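Local coordinates for CHAD domain protein (Streptomyces chartreusis, PDB 6RN5), which probably binds polyphosphate through its helical CHAD domain and also binds copper ions, its wider cellular role being unsettled, at residues 24-29 against 213-219. Numbering follows the deposited sequence.
Sequences LAGYLR and LASEVPL
V217 sets its two methyls on the flank of helix 21-42, where the loop that leaves helix 201-213 folds back over the first helix of this all-helical CHAD-domain protein. With CG1 anti to the backbone N (chi1 -178°), the valine splits its contacts: CG1 meets L28 CD1 at 3.8 Å, the valine lying nearly perpendicular to the leucine, while CG2 lies 3.8 Å from A25 CB and also touches R29 CG. Nearer the backbone of L28, L213 CD1 comes to 4.1 Å from L28 CB. At the other end L24 and L219 run antiparallel alongside one another, CD2 beside CD2; L24 also packs on T72 of helix 56-75. R29 runs its methylenes past the backbone carbonyls of 213-215, CG 3.4 Å from both L213 O and A214 O, and CD 3.3 Å from S215 O. The bend at chi3 (-57°) then turns the guanidinium back over its own helix. Cutting R29 back to an alanine removes CG and CD, and is likely to leave S215 O without its methylene neighbour and V217 CG2 less covered. A25 O, which accepts the helix bond from R29 N, faces the middle of the R29 guanidinium, 3.8 Å from its plane.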
loop_
_atom_site.group_PDB
_atom_site.type_symbol
_atom_site.label_atom_id
_atom_site.label_comp_id
_atom_site.label_asym_id
_atom_site.label_seq_id
_atom_site.Cartn_x
_atom_site.Cartn_y
_atom_site.Cartn_z
ATOM N N LEU A 24 -37.147 -10.555 28.349
ATOM C CA LEU A 24 -36.647 -9.227 28.019
ATOM C C LEU A 24 -36.442 -8.405 29.292
ATOM O O LEU A 24 -35.435 -7.737 29.401
ATOM C CB LEU A 24 -37.632 -8.492 27.109
ATOM C CG LEU A 24 -37.465 -7.001 26.886
ATOM C CD1 LEU A 24 -36.113 -6.728 26.253
ATOM C CD2 LEU A 24 -38.591 -6.496 25.978
ATOM N N ALA A 25 -37.417 -8.423 30.209
ATOM C CA ALA A 25 -37.331 -7.704 31.468
ATOM C C ALA A 25 -36.153 -8.220 32.287
ATOM O O ALA A 25 -35.440 -7.425 32.902
ATOM C CB ALA A 25 -38.600 -7.847 32.271
ATOM N N GLY A 26 -35.973 -9.529 32.305
ATOM C CA GLY A 26 -34.863 -10.149 33.072
ATOM C C GLY A 26 -33.535 -9.639 32.528
ATOM O O GLY A 26 -32.635 -9.311 33.291
ATOM N N TYR A 27 -33.413 -9.541 31.205
ATOM C CA TYR A 27 -32.169 -9.081 30.588
ATOM C C TYR A 27 -31.889 -7.618 30.927
ATOM O O TYR A 27 -30.751 -7.294 31.347
ATOM C CB TYR A 27 -32.187 -9.297 29.082
ATOM C CG TYR A 27 -30.912 -8.924 28.375
ATOM C CD1 TYR A 27 -29.735 -9.678 28.537
ATOM C CD2 TYR A 27 -30.862 -7.782 27.557
ATOM C CE1 TYR A 27 -28.551 -9.300 27.873
ATOM C CE2 TYR A 27 -29.691 -7.399 26.906
ATOM C CZ TYR A 27 -28.547 -8.159 27.065
ATOM O OH TYR A 27 -27.416 -7.772 26.378
ATOM N N LEU A 28 -32.919 -6.758 30.803
ATOM C CA LEU A 28 -32.801 -5.363 31.163
ATOM C C LEU A 28 -32.429 -5.157 32.644
ATOM O O LEU A 28 -31.530 -4.370 32.943
ATOM C CB LEU A 28 -34.074 -4.561 30.811
ATOM C CG LEU A 28 -34.267 -4.316 29.304
ATOM C CD1 LEU A 28 -35.657 -3.794 28.981
ATOM C CD2 LEU A 28 -33.202 -3.356 28.766
ATOM N N ARG A 29 -33.124 -5.834 33.554
ATOM C CA ARG A 29 -32.795 -5.768 34.992
ATOM C C ARG A 29 -31.329 -6.161 35.288
ATOM O O ARG A 29 -30.645 -5.482 36.047
ATOM C CB ARG A 29 -33.791 -6.594 35.848
ATOM C CG ARG A 29 -35.167 -5.922 36.007
ATOM C CD ARG A 29 -36.084 -6.552 37.080
ATOM N NE ARG A 29 -36.268 -7.963 36.752
ATOM C CZ ARG A 29 -37.315 -8.495 36.096
ATOM N NH1 ARG A 29 -37.313 -9.809 35.829
ATOM N NH2 ARG A 29 -38.378 -7.747 35.743
ATOM N N LEU A 213 -34.689 0.912 36.637
ATOM C CA LEU A 213 -34.768 -0.211 35.715
ATOM C C LEU A 213 -34.221 -1.486 36.301
ATOM O O LEU A 213 -34.573 -2.566 35.878
ATOM C CB LEU A 213 -33.978 0.128 34.428
ATOM C CG LEU A 213 -33.961 -0.881 33.281
ATOM C CD1 LEU A 213 -35.378 -1.188 32.772
ATOM C CD2 LEU A 213 -33.104 -0.367 32.129
ATOM N N ALA A 214 -33.284 -1.400 37.227
ATOM C CA ALA A 214 -32.832 -2.642 37.873
ATOM C C ALA A 214 -33.988 -3.358 38.622
ATOM O O ALA A 214 -33.914 -4.536 38.830
ATOM C CB ALA A 214 -31.652 -2.379 38.811
ATOM N N SER A 215 -35.037 -2.638 39.002
ATOM C CA SER A 215 -36.195 -3.220 39.691
ATOM C C SER A 215 -37.411 -3.359 38.783
ATOM O O SER A 215 -38.001 -4.401 38.756
ATOM C CB SER A 215 -36.584 -2.326 40.865
ATOM O OG SER A 215 -35.586 -2.402 41.857
ATOM N N GLU A 216 -37.781 -2.299 38.059
ATOM C CA GLU A 216 -38.990 -2.290 37.244
ATOM C C GLU A 216 -38.712 -1.973 35.778
ATOM O O GLU A 216 -38.034 -0.986 35.469
ATOM C CB GLU A 216 -39.931 -1.197 37.718
ATOM C CG GLU A 216 -40.339 -1.243 39.183
ATOM C CD GLU A 216 -40.683 0.154 39.665
ATOM O OE1 GLU A 216 -41.408 0.864 38.925
ATOM O OE2 GLU A 216 -40.188 0.565 40.743
ATOM N N VAL A 217 -39.294 -2.775 34.891
ATOM C CA VAL A 217 -39.182 -2.602 33.453
ATOM C C VAL A 217 -40.547 -2.166 32.921
ATOM O O VAL A 217 -41.516 -2.860 33.144
ATOM C CB VAL A 217 -38.785 -3.926 32.836
ATOM C CG1 VAL A 217 -38.601 -3.785 31.344
ATOM C CG2 VAL A 217 -37.516 -4.474 33.528
ATOM N N PRO A 218 -40.630 -1.045 32.195
ATOM C CA PRO A 218 -41.942 -0.600 31.661
ATOM C C PRO A 218 -42.381 -1.327 30.402
ATOM O O PRO A 218 -42.407 -0.755 29.304
ATOM C CB PRO A 218 -41.710 0.897 31.396
ATOM C CG PRO A 218 -40.247 0.974 31.079
ATOM C CD PRO A 218 -39.576 -0.036 31.956
ATOM N N LEU A 219 -42.684 -2.610 30.563
ATOM C CA LEU A 219 -43.261 -3.405 29.491
ATOM C C LEU A 219 -44.613 -2.876 29.078
ATOM O O LEU A 219 -45.418 -2.535 29.926
ATOM C CB LEU A 219 -43.443 -4.841 29.956
ATOM C CG LEU A 219 -42.155 -5.657 30.233
ATOM C CD1 LEU A 219 -42.490 -7.049 30.721
ATOM C CD2 LEU A 219 -41.210 -5.748 29.040
#